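Local coordinates for DUF2235 domain-containing protein (Pseudomonas aeruginosa, PDB 4O5P), which probably hydrolyses phospholipids of target-cell membranes as a type VI secretion effector with an alpha/beta-hydrolase catalytic domain, at residues Q35-V40 against I226-L231; G591-G596 against P725-G730. All coordinates share one frame; numbering follows the deposited sequence.

Contact 1 of 2, residues Q35-V40 against I226-L231; sequences QSDERV and ILAMRL
L227 reaches the start of helix 36-43 with one methyl: CD1 lies against the backbone of the first turn, 3.5 Å from D37 O and 3.7 Å from E38 N. Strand 225-236 belongs to the parallel core of an alpha/beta-hydrolase sheet, paired with strands 62-71 and 270-280, and the helix covers one of its faces here. At L227 the strand kinks (psi -46°), and A228 therefore starts its side chain toward the helix as L227 does. A228 CB touches the D37 carboxylate, 3.6 Å from D37 OD2. R230 also faces the helix and carries the polar half of the contact; its chain bends at the second torsion (chi2 -63°), turning the NE and NH2 edge of the guanidinium to face the D37 carboxylate. Carboxylate and guanidinium are nearly coplanar and meet side-on in a two-pronged salt bridge, each oxygen using its syn lone pair. The remaining nitrogen, NH1, bonds S273 OG, so three bonds fix the rotation of the group. D37 lies in the first helical turn, where the helix end would probably also favour its negative charge. R230 NH2 to D37 OD1 measures 3.0 Å; the R230 NE to D37 OD2 bond, at 2.9 Å, is almost straight at 176°.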
loop_
_atom_site.group_PDB
_atom_site.type_symbol
_atom_site.label_atom_id
_atom_site.label_comp_id
_atom_site.label_asym_id
_atom_site.label_seq_id
_atom_site.Cartn_x
_atom_site.Cartn_y
_atom_site.Cartn_z
ATOM N N GLN A 35 -2.675 29.968 8.908
ATOM C CA GLN A 35 -3.320 30.907 9.828
ATOM C C GLN A 35 -4.648 31.454 9.305
ATOM O O GLN A 35 -5.120 32.489 9.781
ATOM C CB GLN A 35 -2.402 32.098 10.114
ATOM C CG GLN A 35 -1.032 31.776 10.669
ATOM C CD GLN A 35 -0.156 33.021 10.731
ATOM O OE1 GLN A 35 -0.499 34.065 10.162
ATOM N NE2 GLN A 35 0.973 32.923 11.425
ATOM N N SER A 36 -5.255 30.783 8.331
ATOM C CA SER A 36 -6.480 31.308 7.716
ATOM C C SER A 36 -7.674 31.296 8.679
ATOM O O SER A 36 -8.451 32.265 8.739
ATOM C CB SER A 36 -6.814 30.570 6.409
ATOM O OG SER A 36 -7.076 29.195 6.638
ATOM N N ASP A 37 -7.810 30.209 9.435
ATOM C CA ASP A 37 -8.850 30.103 10.457
ATOM C C ASP A 37 -8.812 31.265 11.458
ATOM O O ASP A 37 -9.846 31.894 11.736
ATOM C CB ASP A 37 -8.723 28.770 11.199
ATOM C CG ASP A 37 -9.315 27.613 10.415
ATOM O OD1 ASP A 37 -10.457 27.752 9.922
ATOM O OD2 ASP A 37 -8.642 26.568 10.291
ATOM N N GLU A 38 -7.619 31.532 11.993
ATOM C CA GLU A 38 -7.399 32.645 12.916
ATOM C C GLU A 38 -7.780 33.972 12.282
ATOM O O GLU A 38 -8.366 34.818 12.936
ATOM C CB GLU A 38 -5.940 32.708 13.365
ATOM C CG GLU A 38 -5.488 31.521 14.197
ATOM C CD GLU A 38 -4.049 31.659 14.662
ATOM O OE1 GLU A 38 -3.657 32.782 15.052
ATOM O OE2 GLU A 38 -3.312 30.646 14.635
ATOM N N ARG A 39 -7.441 34.152 11.007
ATOM C CA ARG A 39 -7.800 35.372 10.290
ATOM C C ARG A 39 -9.303 35.574 10.230
ATOM O O ARG A 39 -9.801 36.643 10.590
ATOM C CB ARG A 39 -7.277 35.326 8.868
ATOM C CG ARG A 39 -5.948 35.965 8.692
ATOM C CD ARG A 39 -5.707 36.237 7.226
ATOM N NE ARG A 39 -4.289 36.123 6.956
ATOM C CZ ARG A 39 -3.696 34.980 6.640
ATOM N NH1 ARG A 39 -4.407 33.861 6.521
ATOM N NH2 ARG A 39 -2.394 34.965 6.431
ATOM N N VAL A 40 -10.017 34.555 9.750
ATOM C CA VAL A 40 -11.475 34.616 9.706
ATOM C C VAL A 40 -12.042 34.968 11.076
ATOM O O VAL A 40 -12.882 35.867 11.208
ATOM C CB VAL A 40 -12.092 33.284 9.274
ATOM C CG1 VAL A 40 -13.611 33.388 9.276
ATOM C CG2 VAL A 40 -11.587 32.889 7.908
ATOM N N ILE A 226 -10.436 27.408 20.365
ATOM C CA ILE A 226 -10.137 26.339 19.414
ATOM C C ILE A 226 -11.061 26.416 18.210
ATOM O O ILE A 226 -12.277 26.305 18.351
ATOM C CB ILE A 226 -10.235 24.949 20.074
ATOM C CG1 ILE A 226 -9.369 24.897 21.328
ATOM C CG2 ILE A 226 -9.809 23.866 19.104
ATOM C CD1 ILE A 226 -7.953 25.371 21.105
ATOM N N LEU A 227 -10.480 26.579 17.022
ATOM C CA LEU A 227 -11.252 26.951 15.844
ATOM C C LEU A 227 -11.623 25.813 14.906
ATOM O O LEU A 227 -12.764 25.738 14.438
ATOM C CB LEU A 227 -10.498 28.008 15.046
ATOM C CG LEU A 227 -10.424 29.386 15.689
ATOM C CD1 LEU A 227 -9.627 30.325 14.816
ATOM C CD2 LEU A 227 -11.830 29.916 15.914
ATOM N N ALA A 228 -10.657 24.956 14.586
ATOM C CA ALA A 228 -10.890 23.931 13.573
ATOM C C ALA A 228 -9.847 22.845 13.636
ATOM O O ALA A 228 -8.863 22.938 14.382
ATOM C CB ALA A 228 -10.899 24.545 12.158
HETATM N N MSE A 229 -10.075 21.825 12.819
HETATM C CA MSE A 229 -9.128 20.749 12.654
HETATM C C MSE A 229 -8.834 20.554 11.187
HETATM O O MSE A 229 -9.736 20.313 10.395
HETATM C CB MSE A 229 -9.679 19.474 13.262
HETATM C CG MSE A 229 -9.628 19.574 14.759
HETATM SE SE MSE A 229 -10.030 18.027 15.747
HETATM C CE MSE A 229 -9.195 16.596 14.653
ATOM N N ARG A 230 -7.553 20.659 10.850
ATOM C CA ARG A 230 -7.098 20.650 9.471
ATOM C C ARG A 230 -6.076 19.535 9.322
ATOM O O ARG A 230 -5.082 19.505 10.056
ATOM C CB ARG A 230 -6.467 21.998 9.144
ATOM C CG ARG A 230 -7.366 23.185 9.463
ATOM C CD ARG A 230 -8.615 23.137 8.626
ATOM N NE ARG A 230 -9.551 24.227 8.913
ATOM C CZ ARG A 230 -10.824 24.222 8.525
ATOM N NH1 ARG A 230 -11.308 23.193 7.833
ATOM N NH2 ARG A 230 -11.614 25.244 8.819
ATOM N N LEU A 231 -6.325 18.617 8.383
ATOM C CA LEU A 231 -5.541 17.380 8.291
ATOM C C LEU A 231 -4.655 17.337 7.045
ATOM O O LEU A 231 -5.069 17.741 5.968
ATOM C CB LEU A 231 -6.450 16.147 8.284
ATOM C CG LEU A 231 -7.315 15.846 9.512
ATOM C CD1 LEU A 231 -7.789 14.421 9.503
ATOM C CD2 LEU A 231 -6.569 16.120 10.774
#

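Contact 2 of 2, residues G591-G596 against P725-G730; sequences GVLDDG and PRMLLG
D594, whose carbonyl O lies 3.4 Å from M727 CG across the contact, folds its own carboxylate forward over the chain: OD2 accepts from G596 N at 2.9 Å with an angle of 164°. The donor comes from above the carboxylate plane, 36° out of it, and the bond closes an Asx turn that bends the loop just before strand 596-604. Next to the turn, D594 O and the D595 carboxylate lie beside M727, a selenomethionine. Bent at its second and third torsions, the M727 side chain hooks round so that CE ends 3.4 Å from D595 OD1. Its selenium rests on L593, 3.9 Å from L593 CB, the two side chains running antiparallel past one another. Both segments belong to the C-terminal region of the Tle1 family: the loop that follows helix 571-587 meets a 3-10 turn, residues 725-728, placed after strand 715-723. A backbone bond between D595 and D724 ties the two loops together beside the turn. L593 is the apolar centre of the contact. Its CD1 reaches both R726 CB, at 3.7 Å, and the selenium of M727, whereas CD2 lies over one face of the R726 guanidinium, offset toward its rim and nearest NH1 at 3.4 Å. That same NH1 forms a salt bridge with D724 OD2, which anchors the flat group against the leucine methyl.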
loop_
_atom_site.group_PDB
_atom_site.type_symbol
_atom_site.label_atom_id
_atom_site.label_comp_id
_atom_site.label_asym_id
_atom_site.label_seq_id
_atom_site.Cartn_x
_atom_site.Cartn_y
_atom_site.Cartn_z
ATOM N N GLY A 591 8.203 -25.914 -24.859
ATOM C CA GLY A 591 8.275 -27.348 -24.663
ATOM C C GLY A 591 6.991 -27.990 -25.156
ATOM O O GLY A 591 6.300 -27.434 -26.029
ATOM N N VAL A 592 6.666 -29.161 -24.609
ATOM C CA VAL A 592 5.377 -29.783 -24.887
ATOM C C VAL A 592 4.299 -28.956 -24.194
ATOM O O VAL A 592 4.526 -28.400 -23.118
ATOM C CB VAL A 592 5.324 -31.270 -24.429
ATOM C CG1 VAL A 592 5.106 -31.382 -22.926
ATOM C CG2 VAL A 592 4.216 -32.020 -25.165
ATOM N N LEU A 593 3.142 -28.837 -24.830
ATOM C CA LEU A 593 2.036 -28.094 -24.243
ATOM C C LEU A 593 0.736 -28.838 -24.470
ATOM O O LEU A 593 0.589 -29.583 -25.445
ATOM C CB LEU A 593 1.906 -26.702 -24.868
ATOM C CG LEU A 593 3.014 -25.666 -24.691
ATOM C CD1 LEU A 593 2.638 -24.392 -25.429
ATOM C CD2 LEU A 593 3.272 -25.356 -23.238
ATOM N N ASP A 594 -0.206 -28.624 -23.564
ATOM C CA ASP A 594 -1.550 -29.136 -23.732
ATOM C C ASP A 594 -2.447 -27.921 -23.896
ATOM O O ASP A 594 -2.045 -26.804 -23.538
ATOM C CB ASP A 594 -1.968 -29.942 -22.507
ATOM C CG ASP A 594 -3.293 -30.637 -22.704
ATOM O OD1 ASP A 594 -3.305 -31.668 -23.405
ATOM O OD2 ASP A 594 -4.323 -30.141 -22.181
ATOM N N ASP A 595 -3.642 -28.115 -24.449
ATOM C CA ASP A 595 -4.580 -27.010 -24.613
ATOM C C ASP A 595 -4.915 -26.407 -23.253
ATOM O O ASP A 595 -5.125 -25.194 -23.117
ATOM C CB ASP A 595 -5.866 -27.495 -25.290
ATOM C CG ASP A 595 -5.646 -27.930 -26.725
ATOM O OD1 ASP A 595 -5.127 -27.122 -27.519
ATOM O OD2 ASP A 595 -5.996 -29.083 -27.053
ATOM N N GLY A 596 -4.960 -27.264 -22.244
ATOM C CA GLY A 596 -5.329 -26.836 -20.915
ATOM C C GLY A 596 -4.162 -26.927 -19.955
ATOM O O GLY A 596 -3.131 -27.540 -20.249
ATOM N N PRO A 725 -2.780 -20.208 -21.983
ATOM C CA PRO A 725 -2.708 -19.060 -22.893
ATOM C C PRO A 725 -1.587 -19.200 -23.912
ATOM O O PRO A 725 -1.705 -18.613 -24.977
ATOM C CB PRO A 725 -2.413 -17.883 -21.956
ATOM C CG PRO A 725 -1.760 -18.488 -20.785
ATOM C CD PRO A 725 -2.403 -19.835 -20.614
ATOM N N ARG A 726 -0.535 -19.954 -23.593
ATOM C CA ARG A 726 0.543 -20.196 -24.546
ATOM C C ARG A 726 -0.028 -20.775 -25.844
ATOM O O ARG A 726 0.373 -20.372 -26.929
ATOM C CB ARG A 726 1.585 -21.167 -23.987
ATOM C CG ARG A 726 2.487 -20.627 -22.882
ATOM C CD ARG A 726 2.391 -21.557 -21.680
ATOM N NE ARG A 726 3.659 -21.994 -21.138
ATOM C CZ ARG A 726 3.815 -23.114 -20.435
ATOM N NH1 ARG A 726 2.781 -23.915 -20.209
ATOM N NH2 ARG A 726 5.010 -23.437 -19.971
HETATM N N MSE A 727 -1.003 -21.678 -25.714
HETATM C CA MSE A 727 -1.646 -22.315 -26.860
HETATM C C MSE A 727 -2.659 -21.419 -27.580
HETATM O O MSE A 727 -3.343 -21.858 -28.509
HETATM C CB MSE A 727 -2.286 -23.639 -26.434
HETATM C CG MSE A 727 -1.246 -24.702 -26.094
HETATM SE SE MSE A 727 -0.395 -25.430 -27.710
HETATM C CE MSE A 727 -1.959 -26.364 -28.352
ATOM N N LEU A 728 -2.734 -20.154 -27.178
ATOM C CA LEU A 728 -3.588 -19.181 -27.854
ATOM C C LEU A 728 -2.752 -18.100 -28.518
ATOM O O LEU A 728 -3.294 -17.149 -29.071
ATOM C CB LEU A 728 -4.544 -18.520 -26.862
ATOM C CG LEU A 728 -5.300 -19.448 -25.911
ATOM C CD1 LEU A 728 -6.031 -18.645 -24.836
ATOM C CD2 LEU A 728 -6.266 -20.315 -26.695
ATOM N N LEU A 729 -1.434 -18.228 -28.457
ATOM C CA LEU A 729 -0.573 -17.180 -28.996
ATOM C C LEU A 729 -0.684 -17.121 -30.515
ATOM O O LEU A 729 -0.734 -16.036 -31.103
ATOM C CB LEU A 729 0.869 -17.384 -28.544
ATOM C CG LEU A 729 1.109 -17.141 -27.055
ATOM C CD1 LEU A 729 2.546 -17.457 -26.693
ATOM C CD2 LEU A 729 0.766 -15.692 -26.682
ATOM N N GLY A 730 -0.757 -18.292 -31.142
ATOM C CA GLY A 730 -0.857 -18.373 -32.587
ATOM C C GLY A 730 -2.297 -18.401 -33.054
ATOM O O GLY A 730 -2.811 -17.397 -33.558
#

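The two contacts lie on opposite sides of the chain's centre, their own centres 64 Å apart and their nearest atoms about 45 Å apart, so neither touches the other. They also follow in series along the chain: contact 1 closes before contact 2 opens. Contact 1 lies on the strand that leads to the probable active site: strand 225-236 runs on into what looks like the nucleophile elbow, a GxSxG turn whose S237 probably forms a triad with D281 and H379. Contact 2 joins two surface loops of the C-terminal region. Contact 1 includes a salt bridge across its segments, whereas contact 2 has no polar bond between the side chains of its own two.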